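Long-range contacts in EvdMO1 (Micromonospora carbonacea, PDB 5T39), which probably transfers a methyl group from S-adenosylmethionine to a sugar hydroxyl during everninomicin biosynthesis, through the methyltransferase domain of a bifunctional methyltransferase-oxidase: residues H155-W160 against D212-D217; S176-G181 against A242-I247; A76-E81 against G142-V147; E35-G40 against R47-S52. One frame throughout, in Å; residues are numbered along the deposited sequence.

Contact 1. Residues H155-W160 against D212-D217; sequences HVREPW and DVRWLD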
loop_
_atom_site.group_PDB
_atom_site.type_symbol
_atom_site.label_atom_id
_atom_site.label_comp_id
_atom_site.label_asym_id
_atom_site.label_seq_id
_atom_site.Cartn_x
_atom_site.Cartn_y
_atom_site.Cartn_z
ATOM N N HIS A 155 1.239 -10.086 -1.089
ATOM C CA HIS A 155 2.670 -10.210 -0.836
ATOM C C HIS A 155 2.987 -10.727 0.565
ATOM O O HIS A 155 4.155 -10.689 0.973
ATOM C CB HIS A 155 3.385 -8.874 -1.050
ATOM C CG HIS A 155 3.373 -8.397 -2.466
ATOM N ND1 HIS A 155 3.997 -9.084 -3.484
ATOM C CD2 HIS A 155 2.850 -7.285 -3.036
ATOM C CE1 HIS A 155 3.853 -8.420 -4.617
ATOM N NE2 HIS A 155 3.153 -7.327 -4.375
ATOM N N VAL A 156 1.991 -11.222 1.306
ATOM C CA VAL A 156 2.210 -11.715 2.660
ATOM C C VAL A 156 1.753 -13.167 2.777
ATOM O O VAL A 156 0.968 -13.675 1.973
ATOM C CB VAL A 156 1.550 -10.824 3.742
ATOM C CG1 VAL A 156 2.051 -9.378 3.625
ATOM C CG2 VAL A 156 0.034 -10.881 3.667
ATOM N N ARG A 157 2.273 -13.832 3.807
ATOM C CA ARG A 157 1.955 -15.233 4.072
ATOM C C ARG A 157 0.570 -15.428 4.673
ATOM O O ARG A 157 -0.067 -16.453 4.406
ATOM C CB ARG A 157 2.972 -15.834 5.041
ATOM C CG ARG A 157 4.355 -16.011 4.465
ATOM C CD ARG A 157 5.291 -16.652 5.483
ATOM N NE ARG A 157 5.636 -15.704 6.542
ATOM C CZ ARG A 157 5.056 -15.628 7.739
ATOM N NH1 ARG A 157 4.076 -16.451 8.091
ATOM N NH2 ARG A 157 5.464 -14.706 8.601
ATOM N N GLU A 158 0.115 -14.497 5.513
ATOM C CA GLU A 158 -1.120 -14.644 6.285
ATOM C C GLU A 158 -1.951 -13.391 6.086
ATOM O O GLU A 158 -2.014 -12.515 6.965
ATOM C CB GLU A 158 -0.826 -14.917 7.754
ATOM C CG GLU A 158 -0.186 -16.256 7.956
ATOM C CD GLU A 158 1.114 -16.194 8.653
ATOM O OE1 GLU A 158 1.674 -15.078 8.789
ATOM O OE2 GLU A 158 1.594 -17.288 9.027
ATOM N N PRO A 159 -2.599 -13.256 4.926
ATOM C CA PRO A 159 -3.310 -12.001 4.631
ATOM C C PRO A 159 -4.395 -11.666 5.648
ATOM O O PRO A 159 -4.618 -10.487 5.937
ATOM C CB PRO A 159 -3.862 -12.240 3.219
ATOM C CG PRO A 159 -3.829 -13.720 3.027
ATOM C CD PRO A 159 -2.602 -14.173 3.772
ATOM N N TRP A 160 -5.083 -12.668 6.206
ATOM C CA TRP A 160 -6.089 -12.399 7.232
ATOM C C TRP A 160 -5.491 -11.673 8.425
ATOM O O TRP A 160 -6.177 -10.862 9.060
ATOM C CB TRP A 160 -6.774 -13.705 7.671
ATOM C CG TRP A 160 -5.795 -14.774 8.030
ATOM C CD1 TRP A 160 -5.243 -15.014 9.248
ATOM C CD2 TRP A 160 -5.210 -15.719 7.129
ATOM N NE1 TRP A 160 -4.356 -16.055 9.165
ATOM C CE2 TRP A 160 -4.314 -16.504 7.871
ATOM C CE3 TRP A 160 -5.374 -15.981 5.765
ATOM C CZ2 TRP A 160 -3.582 -17.536 7.290
ATOM C CZ3 TRP A 160 -4.654 -16.992 5.196
ATOM C CH2 TRP A 160 -3.759 -17.755 5.955
ATOM N N ASP A 212 7.418 -16.970 0.347
ATOM C CA ASP A 212 6.113 -17.431 -0.090
ATOM C C ASP A 212 5.052 -16.385 0.223
ATOM O O ASP A 212 5.268 -15.444 1.002
ATOM C CB ASP A 212 5.748 -18.775 0.571
ATOM C CG ASP A 212 5.859 -18.771 2.103
ATOM O OD1 ASP A 212 5.135 -19.584 2.736
ATOM O OD2 ASP A 212 6.672 -18.021 2.682
ATOM N N VAL A 213 3.896 -16.562 -0.419
ATOM C CA VAL A 213 2.706 -15.758 -0.178
ATOM C C VAL A 213 1.500 -16.686 -0.194
ATOM O O VAL A 213 1.561 -17.810 -0.691
ATOM C CB VAL A 213 2.525 -14.641 -1.238
ATOM C CG1 VAL A 213 3.709 -13.718 -1.246
ATOM C CG2 VAL A 213 2.289 -15.212 -2.634
ATOM N N ARG A 214 0.376 -16.190 0.329
ATOM C CA ARG A 214 -0.894 -16.888 0.178
ATOM C C ARG A 214 -1.930 -15.933 -0.377
ATOM O O ARG A 214 -2.159 -14.861 0.192
ATOM C CB ARG A 214 -1.400 -17.480 1.490
ATOM C CG ARG A 214 -0.555 -18.630 1.964
ATOM C CD ARG A 214 -1.118 -19.271 3.213
ATOM N NE ARG A 214 -0.330 -20.406 3.687
ATOM C CZ ARG A 214 0.730 -20.307 4.470
ATOM N NH1 ARG A 214 1.177 -19.127 4.854
ATOM N NH2 ARG A 214 1.374 -21.402 4.848
ATOM N N TRP A 215 -2.544 -16.321 -1.481
ATOM C CA TRP A 215 -3.708 -15.631 -2.007
ATOM C C TRP A 215 -4.959 -16.292 -1.447
ATOM O O TRP A 215 -4.963 -17.482 -1.147
ATOM C CB TRP A 215 -3.753 -15.712 -3.532
ATOM C CG TRP A 215 -2.715 -14.944 -4.280
ATOM C CD1 TRP A 215 -1.419 -14.717 -3.929
ATOM C CD2 TRP A 215 -2.905 -14.310 -5.543
ATOM N NE1 TRP A 215 -0.787 -13.977 -4.906
ATOM C CE2 TRP A 215 -1.684 -13.716 -5.907
ATOM C CE3 TRP A 215 -3.993 -14.194 -6.407
ATOM C CZ2 TRP A 215 -1.526 -13.006 -7.096
ATOM C CZ3 TRP A 215 -3.834 -13.507 -7.581
ATOM C CH2 TRP A 215 -2.611 -12.919 -7.918
ATOM N N LEU A 216 -6.031 -15.520 -1.332
ATOM C CA LEU A 216 -7.324 -15.999 -0.859
ATOM C C LEU A 216 -8.279 -16.182 -2.030
ATOM O O LEU A 216 -8.188 -15.466 -3.028
ATOM C CB LEU A 216 -7.918 -14.987 0.120
ATOM C CG LEU A 216 -7.120 -14.852 1.421
ATOM C CD1 LEU A 216 -7.495 -13.606 2.183
ATOM C CD2 LEU A 216 -7.326 -16.043 2.317
ATOM N N ASP A 217 -9.212 -17.134 -1.902
ATOM C CA ASP A 217 -10.373 -17.091 -2.785
ATOM C C ASP A 217 -11.328 -15.994 -2.314
ATOM O O ASP A 217 -11.118 -15.365 -1.279
ATOM C CB ASP A 217 -11.028 -18.470 -2.963
ATOM C CG ASP A 217 -11.700 -19.014 -1.715
ATOM O OD1 ASP A 217 -11.693 -18.348 -0.659
ATOM O OD2 ASP A 217 -12.243 -20.150 -1.806
HETATM O O HOH W 1 6.328 -12.637 1.080
HETATM O O HOH W 2 2.877 -18.789 7.108
#
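Val156 O takes the backbone N-H of Arg214 at 3.1 Å, N to O, where the loop leading into helix 159-169 passes strand 212-216, with the alpha carbons of Arg157 and Val213 4.3 Å apart. Arg214 then reaches back over that loop. Its chain, extended from CG to NE, carries NH1 to the carbonyl of Arg157 (NH1 to O 3.0 Å); the oxygen lies in the guanidinium plane, whereas the donor stands above the carbonyl plane. A water 2.8 Å from Arg214 NH1 also accepts from Arg157 NH1, which is salt-bridged to Glu158. Farther along, Leu216 divides its methyls: CD1 meets Pro159 CG at 3.8 Å, and CD2 lies at the edge of the Trp160 ring. A leucine in place of Arg214 would probably leave the Arg157 carbonyl without this donor and break the water link between the two arginines. Glu158, near both guanidinium groups, probably eases their mutual repulsion, and the shared water may temper it further, beside a pocket wall where His155 touches S-adenosyl-L-homocysteine.

Contact 2. Residues S176-G181 against A242-I247; sequences STHYWG and AEVCDI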
loop_
_atom_site.group_PDB
_atom_site.type_symbol
_atom_site.label_atom_id
_atom_site.label_comp_id
_atom_site.label_asym_id
_atom_site.label_seq_id
_atom_site.Cartn_x
_atom_site.Cartn_y
_atom_site.Cartn_z
ATOM N N SER A 176 -6.995 -2.602 -1.895
ATOM C CA SER A 176 -6.904 -2.948 -3.307
ATOM C C SER A 176 -6.009 -4.171 -3.392
ATOM O O SER A 176 -4.865 -4.130 -2.922
ATOM C CB SER A 176 -6.323 -1.778 -4.093
ATOM O OG SER A 176 -6.188 -2.095 -5.463
ATOM N N THR A 177 -6.541 -5.272 -3.927
ATOM C CA THR A 177 -5.806 -6.525 -3.920
ATOM C C THR A 177 -6.262 -7.422 -5.056
ATOM O O THR A 177 -7.378 -7.305 -5.564
ATOM C CB THR A 177 -5.989 -7.253 -2.575
ATOM O OG1 THR A 177 -5.100 -8.372 -2.505
ATOM C CG2 THR A 177 -7.423 -7.697 -2.341
ATOM N N HIS A 178 -5.391 -8.359 -5.407
ATOM C CA HIS A 178 -5.825 -9.531 -6.143
ATOM C C HIS A 178 -6.383 -10.588 -5.195
ATOM O O HIS A 178 -6.082 -10.620 -3.998
ATOM C CB HIS A 178 -4.657 -10.169 -6.880
ATOM C CG HIS A 178 -4.035 -9.288 -7.909
ATOM N ND1 HIS A 178 -4.737 -8.779 -8.978
ATOM C CD2 HIS A 178 -2.761 -8.853 -8.052
ATOM C CE1 HIS A 178 -3.927 -8.050 -9.725
ATOM N NE2 HIS A 178 -2.721 -8.081 -9.188
ATOM N N TYR A 179 -7.185 -11.479 -5.767
ATOM C CA TYR A 179 -7.600 -12.706 -5.109
ATOM C C TYR A 179 -7.667 -13.772 -6.195
ATOM O O TYR A 179 -7.595 -13.469 -7.388
ATOM C CB TYR A 179 -8.906 -12.543 -4.299
ATOM C CG TYR A 179 -10.141 -12.334 -5.133
ATOM C CD1 TYR A 179 -10.616 -11.059 -5.434
ATOM C CD2 TYR A 179 -10.842 -13.425 -5.629
ATOM C CE1 TYR A 179 -11.754 -10.887 -6.212
ATOM C CE2 TYR A 179 -11.967 -13.261 -6.399
ATOM C CZ TYR A 179 -12.419 -11.998 -6.698
ATOM O OH TYR A 179 -13.540 -11.872 -7.492
ATOM N N TRP A 180 -7.779 -15.028 -5.784
ATOM C CA TRP A 180 -7.751 -16.152 -6.710
ATOM C C TRP A 180 -9.177 -16.573 -7.030
ATOM O O TRP A 180 -10.000 -16.721 -6.124
ATOM C CB TRP A 180 -6.976 -17.310 -6.091
ATOM C CG TRP A 180 -6.765 -18.443 -7.029
ATOM C CD1 TRP A 180 -7.302 -19.687 -6.926
ATOM C CD2 TRP A 180 -5.966 -18.447 -8.226
ATOM N NE1 TRP A 180 -6.888 -20.469 -7.972
ATOM C CE2 TRP A 180 -6.071 -19.734 -8.788
ATOM C CE3 TRP A 180 -5.175 -17.492 -8.875
ATOM C CZ2 TRP A 180 -5.408 -20.097 -9.964
ATOM C CZ3 TRP A 180 -4.514 -17.857 -10.046
ATOM C CH2 TRP A 180 -4.642 -19.148 -10.576
ATOM N N GLY A 181 -9.458 -16.783 -8.320
ATOM C CA GLY A 181 -10.808 -16.955 -8.833
ATOM C C GLY A 181 -11.423 -18.329 -8.713
ATOM O O GLY A 181 -12.553 -18.522 -9.170
ATOM N N ALA A 242 -11.281 -16.811 -13.841
ATOM C CA ALA A 242 -11.059 -18.078 -13.162
ATOM C C ALA A 242 -9.733 -18.104 -12.423
ATOM O O ALA A 242 -9.548 -18.951 -11.543
ATOM C CB ALA A 242 -11.099 -19.226 -14.166
ATOM N N GLU A 243 -8.812 -17.203 -12.762
ATOM C CA GLU A 243 -7.487 -17.170 -12.157
ATOM C C GLU A 243 -7.322 -15.867 -11.384
ATOM O O GLU A 243 -7.943 -15.687 -10.332
ATOM C CB GLU A 243 -6.407 -17.373 -13.237
ATOM C CG GLU A 243 -6.576 -18.679 -14.048
ATOM C CD GLU A 243 -5.571 -18.844 -15.192
ATOM O OE1 GLU A 243 -4.452 -18.297 -15.098
ATOM O OE2 GLU A 243 -5.901 -19.527 -16.187
ATOM N N VAL A 244 -6.515 -14.939 -11.889
ATOM C CA VAL A 244 -6.261 -13.711 -11.144
ATOM C C VAL A 244 -7.480 -12.798 -11.233
ATOM O O VAL A 244 -7.938 -12.454 -12.327
ATOM C CB VAL A 244 -5.001 -13.010 -11.654
ATOM C CG1 VAL A 244 -4.802 -11.682 -10.925
ATOM C CG2 VAL A 244 -3.783 -13.909 -11.476
ATOM N N CYS A 245 -8.004 -12.399 -10.076
ATOM C CA CYS A 245 -9.080 -11.428 -9.958
ATOM C C CYS A 245 -8.535 -10.171 -9.293
ATOM O O CYS A 245 -7.537 -10.221 -8.569
ATOM C CB CYS A 245 -10.214 -11.991 -9.103
ATOM S SG CYS A 245 -10.993 -13.467 -9.795
ATOM N N ASP A 246 -9.226 -9.049 -9.517
ATOM C CA ASP A 246 -8.859 -7.759 -8.947
ATOM C C ASP A 246 -10.050 -7.208 -8.177
ATOM O O ASP A 246 -11.186 -7.306 -8.648
ATOM C CB ASP A 246 -8.542 -6.723 -10.043
ATOM C CG ASP A 246 -7.522 -7.194 -11.056
ATOM O OD1 ASP A 246 -6.768 -8.154 -10.805
ATOM O OD2 ASP A 246 -7.482 -6.568 -12.132
ATOM N N ILE A 247 -9.808 -6.588 -7.025
ATOM C CA ILE A 247 -10.897 -5.975 -6.278
ATOM C C ILE A 247 -10.372 -4.769 -5.509
ATOM O O ILE A 247 -9.227 -4.742 -5.034
ATOM C CB ILE A 247 -11.614 -7.009 -5.372
ATOM C CG1 ILE A 247 -13.013 -6.528 -4.970
ATOM C CG2 ILE A 247 -10.765 -7.354 -4.151
ATOM C CD1 ILE A 247 -13.828 -7.595 -4.254
HETATM O O HOH W 3 -7.511 -4.020 -7.657
#
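Glu243, just past Ala242, meets Gly181 and Trp180: its carbonyl O accepts from Gly181 N at 2.7 Å, and its CA sits over the six-membered ring of Trp180, 3.9 Å from the centroid. Val244 follows, its CG1 over one face of the His178 imidazole. Cys245 turns to the other side of the antiparallel pair, where CB packs on the face of the Tyr179 ring, 3.4 Å from its centroid, and SG stands oblique to the same ring. The phenol leans across because CG of Tyr179 lies between its backbone N and carbonyl carbon (chi1 69°). Cys245 O receives Tyr179 N and His178 ND1 from opposite faces of its carbonyl plane, at 3.1 and 3.2 Å. Asp246 OD1 takes a second, weak bond from ND1, while OD2 pairs with Arg239. Ile247 exchanges two backbone bonds with Thr177 and brings CG2 to the Tyr179 ring edge. An alanine at Tyr179 would probably open a gap over Cys245 and leave Glu238 without its phenol partner. The ND1 proton is shared unequally between Cys245 O and Asp246 OD1, the latter bond being bent (125°), and Arg239 probably offsets any pull of the carboxylate on His178.

Contact 3. Residues A76-E81 against G142-V147; sequences ATRILE and GRFDAV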
loop_
_atom_site.group_PDB
_atom_site.type_symbol
_atom_site.label_atom_id
_atom_site.label_comp_id
_atom_site.label_asym_id
_atom_site.label_seq_id
_atom_site.Cartn_x
_atom_site.Cartn_y
_atom_site.Cartn_z
ATOM N N ALA A 76 -10.967 11.985 7.468
ATOM C CA ALA A 76 -9.680 11.451 7.899
ATOM C C ALA A 76 -8.625 12.538 8.042
ATOM O O ALA A 76 -8.371 13.317 7.113
ATOM C CB ALA A 76 -9.181 10.408 6.908
ATOM N N THR A 77 -7.985 12.566 9.207
ATOM C CA THR A 77 -6.869 13.464 9.466
ATOM C C THR A 77 -5.583 12.741 9.819
ATOM O O THR A 77 -4.533 13.381 9.865
ATOM C CB THR A 77 -7.188 14.453 10.605
ATOM O OG1 THR A 77 -7.389 13.736 11.825
ATOM C CG2 THR A 77 -8.410 15.312 10.277
ATOM N N ARG A 78 -5.629 11.450 10.114
ATOM C CA ARG A 78 -4.447 10.666 10.436
ATOM C C ARG A 78 -4.587 9.336 9.703
ATOM O O ARG A 78 -5.512 8.583 10.011
ATOM C CB ARG A 78 -4.405 10.464 11.955
ATOM C CG ARG A 78 -3.262 9.646 12.508
ATOM C CD ARG A 78 -1.949 10.373 12.470
ATOM N NE ARG A 78 -0.847 9.520 12.903
ATOM C CZ ARG A 78 0.409 9.710 12.527
ATOM N NH1 ARG A 78 0.697 10.711 11.709
ATOM N NH2 ARG A 78 1.369 8.894 12.934
ATOM N N ILE A 79 -3.694 9.057 8.751
ATOM C CA ILE A 79 -3.804 7.917 7.853
ATOM C C ILE A 79 -2.564 7.053 7.974
ATOM O O ILE A 79 -1.448 7.572 8.063
ATOM C CB ILE A 79 -3.945 8.415 6.391
ATOM C CG1 ILE A 79 -5.214 9.253 6.215
ATOM C CG2 ILE A 79 -3.967 7.242 5.403
ATOM C CD1 ILE A 79 -5.285 9.952 4.881
ATOM N N LEU A 80 -2.756 5.739 7.910
ATOM C CA LEU A 80 -1.673 4.771 7.839
ATOM C C LEU A 80 -1.668 4.173 6.441
ATOM O O LEU A 80 -2.695 3.640 6.006
ATOM C CB LEU A 80 -1.886 3.661 8.876
ATOM C CG LEU A 80 -0.863 2.527 8.880
ATOM C CD1 LEU A 80 0.523 3.051 9.215
ATOM C CD2 LEU A 80 -1.287 1.456 9.871
ATOM N N GLU A 81 -0.533 4.238 5.752
ATOM C CA GLU A 81 -0.377 3.628 4.438
ATOM C C GLU A 81 0.603 2.469 4.553
ATOM O O GLU A 81 1.714 2.632 5.070
ATOM C CB GLU A 81 0.133 4.640 3.415
ATOM C CG GLU A 81 0.412 3.992 2.071
ATOM C CD GLU A 81 1.179 4.866 1.144
ATOM O OE1 GLU A 81 1.303 4.473 -0.040
ATOM O OE2 GLU A 81 1.685 5.908 1.592
ATOM N N GLY A 142 -0.478 3.686 17.431
ATOM C CA GLY A 142 -1.553 4.601 17.728
ATOM C C GLY A 142 -2.773 4.321 16.867
ATOM O O GLY A 142 -2.945 3.235 16.314
ATOM N N ARG A 143 -3.633 5.326 16.760
ATOM C CA ARG A 143 -4.920 5.191 16.098
ATOM C C ARG A 143 -4.921 5.998 14.811
ATOM O O ARG A 143 -4.341 7.088 14.748
ATOM C CB ARG A 143 -6.044 5.702 17.001
ATOM C CG ARG A 143 -7.448 5.470 16.449
ATOM C CD ARG A 143 -8.508 5.790 17.498
ATOM N NE ARG A 143 -9.849 5.428 17.048
ATOM C CZ ARG A 143 -10.646 6.206 16.335
ATOM N NH1 ARG A 143 -10.265 7.420 15.988
ATOM N NH2 ARG A 143 -11.838 5.774 15.967
ATOM N N PHE A 144 -5.615 5.482 13.808
ATOM C CA PHE A 144 -5.743 6.126 12.515
ATOM C C PHE A 144 -7.208 6.171 12.117
ATOM O O PHE A 144 -7.983 5.266 12.429
ATOM C CB PHE A 144 -4.947 5.372 11.447
ATOM C CG PHE A 144 -3.493 5.298 11.770
ATOM C CD1 PHE A 144 -2.623 6.265 11.322
ATOM C CD2 PHE A 144 -2.997 4.287 12.578
ATOM C CE1 PHE A 144 -1.277 6.230 11.663
ATOM C CE2 PHE A 144 -1.675 4.247 12.923
ATOM C CZ PHE A 144 -0.809 5.213 12.464
ATOM N N ASP A 145 -7.572 7.210 11.387
ATOM C CA ASP A 145 -8.920 7.283 10.853
ATOM C C ASP A 145 -9.155 6.221 9.785
ATOM O O ASP A 145 -10.282 5.735 9.625
ATOM C CB ASP A 145 -9.151 8.668 10.280
ATOM C CG ASP A 145 -9.080 9.738 11.342
ATOM O OD1 ASP A 145 -9.842 9.644 12.313
ATOM O OD2 ASP A 145 -8.260 10.666 11.224
ATOM N N ALA A 146 -8.126 5.872 9.025
ATOM C CA ALA A 146 -8.263 4.868 7.991
ATOM C C ALA A 146 -6.873 4.397 7.592
ATOM O O ALA A 146 -5.864 5.087 7.795
ATOM C CB ALA A 146 -9.033 5.405 6.780
ATOM N N VAL A 147 -6.849 3.203 7.018
ATOM C CA VAL A 147 -5.649 2.530 6.541
ATOM C C VAL A 147 -5.765 2.350 5.035
ATOM O O VAL A 147 -6.791 1.864 4.546
ATOM C CB VAL A 147 -5.493 1.151 7.211
ATOM C CG1 VAL A 147 -4.301 0.397 6.669
ATOM C CG2 VAL A 147 -5.406 1.303 8.713
#
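Phe144 lies across the start of strand 78-82, its ring face over Leu80 CB, with CD1 close to the peptide before it. Its CB is 3.6 Å from Arg78 O. With CG anti to the carbonyl carbon (chi1 -60°), the ring swings back over the neighbouring strand: CG comes to Leu80 CB, and Phe144 CD1 lies 3.4 Å from Ile79 C. CD2 and CE2 also lie near Leu80 CB, CE2 close to its CD2 as well. In one of two modelled conformers of Arg78, NE lies near CE1 and NH1 bonds to Ser100. CZ, the far end, reaches Leu80 CD1. Leu80 CB stands 3.6 Å from the ring centroid in a CH-pi contact. At the start of the segment, Asp145 OD2 accepts the backbone N-H groups of Thr77 and Arg78, which probably holds the chain as it enters the strand. Asp145 N bonds to Arg78 O at 2.8 Å, and Leu80 N to Ala146 O continues into the parallel pairing of strands 78-82 and 146-150 in the central Rossmann-like sheet. Val169 of helix 159-169 packs on Leu80, Phe144 and Val147; Phe69 of helix 62-72 meets Ile79 and Ala146.

Contact 4. Residues E35-G40 against R47-S52; sequences EPWVNG and RYAEGS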
loop_
_atom_site.group_PDB
_atom_site.type_symbol
_atom_site.label_atom_id
_atom_site.label_comp_id
_atom_site.label_asym_id
_atom_site.label_seq_id
_atom_site.Cartn_x
_atom_site.Cartn_y
_atom_site.Cartn_z
ATOM N N GLU A 35 18.592 5.058 -8.677
ATOM C CA GLU A 35 18.164 4.107 -9.698
ATOM C C GLU A 35 18.588 2.694 -9.305
ATOM O O GLU A 35 19.647 2.505 -8.699
ATOM C CB GLU A 35 18.762 4.466 -11.056
ATOM C CG GLU A 35 18.259 5.802 -11.589
ATOM C CD GLU A 35 18.401 5.971 -13.087
ATOM O OE1 GLU A 35 19.211 6.833 -13.495
ATOM O OE2 GLU A 35 17.670 5.302 -13.852
ATOM N N PRO A 36 17.815 1.667 -9.686
ATOM C CA PRO A 36 16.632 1.740 -10.550
ATOM C C PRO A 36 15.348 2.052 -9.787
ATOM O O PRO A 36 15.066 1.447 -8.742
ATOM C CB PRO A 36 16.551 0.331 -11.145
ATOM C CG PRO A 36 17.134 -0.547 -10.069
ATOM C CD PRO A 36 18.251 0.275 -9.470
ATOM N N TRP A 37 14.556 2.959 -10.347
ATOM C CA TRP A 37 13.224 3.246 -9.847
ATOM C C TRP A 37 12.207 2.267 -10.415
ATOM O O TRP A 37 12.370 1.721 -11.512
ATOM C CB TRP A 37 12.797 4.659 -10.244
ATOM C CG TRP A 37 13.575 5.763 -9.565
ATOM C CD1 TRP A 37 14.893 6.101 -9.755
ATOM C CD2 TRP A 37 13.063 6.682 -8.601
ATOM N NE1 TRP A 37 15.223 7.165 -8.952
ATOM C CE2 TRP A 37 14.115 7.547 -8.243
ATOM C CE3 TRP A 37 11.805 6.868 -8.016
ATOM C CZ2 TRP A 37 13.947 8.555 -7.312
ATOM C CZ3 TRP A 37 11.642 7.870 -7.110
ATOM C CH2 TRP A 37 12.704 8.696 -6.750
ATOM N N VAL A 38 11.120 2.088 -9.667
ATOM C CA VAL A 38 9.990 1.274 -10.102
ATOM C C VAL A 38 9.017 2.095 -10.919
ATOM O O VAL A 38 8.528 1.646 -11.957
ATOM C CB VAL A 38 9.294 0.633 -8.883
ATOM C CG1 VAL A 38 8.021 -0.108 -9.302
ATOM C CG2 VAL A 38 10.241 -0.295 -8.171
ATOM N N ASN A 39 8.684 3.294 -10.458
ATOM C CA ASN A 39 7.720 4.106 -11.181
ATOM C C ASN A 39 8.318 5.365 -11.755
ATOM O O ASN A 39 7.578 6.179 -12.308
ATOM C CB ASN A 39 6.520 4.435 -10.305
ATOM C CG ASN A 39 5.682 3.216 -9.996
ATOM O OD1 ASN A 39 5.478 2.349 -10.852
ATOM N ND2 ASN A 39 5.204 3.136 -8.768
ATOM N N GLY A 40 9.627 5.502 -11.701
ATOM C CA GLY A 40 10.303 6.633 -12.289
ATOM C C GLY A 40 10.186 7.852 -11.403
ATOM O O GLY A 40 9.539 7.833 -10.352
ATOM N N ARG A 47 12.214 14.656 -16.573
ATOM C CA ARG A 47 12.155 13.225 -16.297
ATOM C C ARG A 47 13.558 12.786 -15.927
ATOM O O ARG A 47 14.422 12.629 -16.790
ATOM C CB ARG A 47 11.661 12.487 -17.529
ATOM C CG ARG A 47 11.498 10.991 -17.350
ATOM C CD ARG A 47 10.245 10.673 -16.567
ATOM N NE ARG A 47 9.858 9.271 -16.677
ATOM C CZ ARG A 47 8.991 8.669 -15.867
ATOM N NH1 ARG A 47 8.422 9.344 -14.874
ATOM N NH2 ARG A 47 8.697 7.386 -16.045
ATOM N N TYR A 48 13.780 12.579 -14.642
ATOM C CA TYR A 48 15.103 12.199 -14.172
ATOM C C TYR A 48 15.348 10.703 -14.298
ATOM O O TYR A 48 16.463 10.285 -14.618
ATOM C CB TYR A 48 15.244 12.641 -12.721
ATOM C CG TYR A 48 15.328 14.142 -12.553
ATOM C CD1 TYR A 48 14.219 14.903 -12.200
ATOM C CD2 TYR A 48 16.525 14.797 -12.760
ATOM C CE1 TYR A 48 14.317 16.284 -12.054
ATOM C CE2 TYR A 48 16.642 16.155 -12.606
ATOM C CZ TYR A 48 15.536 16.895 -12.256
ATOM O OH TYR A 48 15.688 18.248 -12.104
ATOM N N ALA A 49 14.336 9.884 -14.035
ATOM C CA ALA A 49 14.499 8.442 -14.023
ATOM C C ALA A 49 13.241 7.796 -14.562
ATOM O O ALA A 49 12.132 8.274 -14.334
ATOM C CB ALA A 49 14.761 7.928 -12.609
ATOM N N GLU A 50 13.432 6.686 -15.256
ATOM C CA GLU A 50 12.348 5.891 -15.797
ATOM C C GLU A 50 12.038 4.744 -14.848
ATOM O O GLU A 50 12.877 4.297 -14.061
ATOM C CB GLU A 50 12.728 5.360 -17.183
ATOM C CG GLU A 50 12.947 6.478 -18.210
ATOM C CD GLU A 50 11.660 7.105 -18.701
ATOM O OE1 GLU A 50 11.733 8.170 -19.345
ATOM O OE2 GLU A 50 10.579 6.535 -18.457
ATOM N N GLY A 51 10.802 4.270 -14.937
ATOM C CA GLY A 51 10.347 3.153 -14.142
ATOM C C GLY A 51 10.491 1.840 -14.874
ATOM O O GLY A 51 11.046 1.754 -15.973
ATOM N N SER A 52 9.976 0.799 -14.242
ATOM C CA SER A 52 10.212 -0.544 -14.731
ATOM C C SER A 52 9.169 -0.936 -15.765
ATOM O O SER A 52 8.231 -0.195 -16.070
ATOM C CB SER A 52 10.233 -1.519 -13.567
ATOM O OG SER A 52 8.943 -1.611 -13.039
HETATM O O HOH W 4 15.342 4.263 -12.777
HETATM O O HOH W 5 15.954 5.534 -15.928
#
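The side chains of Trp37 and Ala49 meet where the chain before strand 41-43 runs beside the end of strand 46-49. Ala49 CB approaches the indole obliquely and comes within 3.4 Å of Trp37 CD1; Trp37 NE1 bonds to Ala31 O. Glu35 extends alongside, and its OE2 receives two waters: one also links Trp37 N and Glu50 O, the other Glu50 N. Arg47 bends at chi2 (76°), which turns one face of its guanidinium over Gly40 CA, 4.2 Å from NH2, while its edge meets Glu50 in a salt bridge (NH2 to OE2 3.2 Å). A beta carbon on Gly40 would run into Arg47 NH2 and Ala49 O, and one on Gly51 into Val38 O. Without these side chains Gly40 CA and Gly51 CA come within 3.9 Å. Ser52 N bonds to Val38 O at 2.8 Å from above the carbonyl plane. Tyr48 and Ala49 both face Phe41 across the hairpin, the classic beta bulge of a small antiparallel pair, with Asn39 near the bound S-adenosyl-L-homocysteine.

In the fold
From the N terminus, contact 4 comes first, closing a short loop around the hairpin of strands 41-43 and 46-49. Contact 3 follows in series on the other side of the chain's centre, joining strands 78-82 and 146-150 after about sixty residues that include strands 100-105 and 126-130. The last two contacts cross: 176-181 lies between the segments of contact 1, and 212-217 between those of contact 2. They also touch, through a probable hydrogen bond from Trp180 N to Leu216 O and packing of Trp215 on His178. Contact 2 pairs strands 172-180 and 244-252 of the seven-stranded sheet that contact 3 also reaches; contact 1 ties the separate three-stranded sheet to the loop leading into helix 159-169 and its first turn.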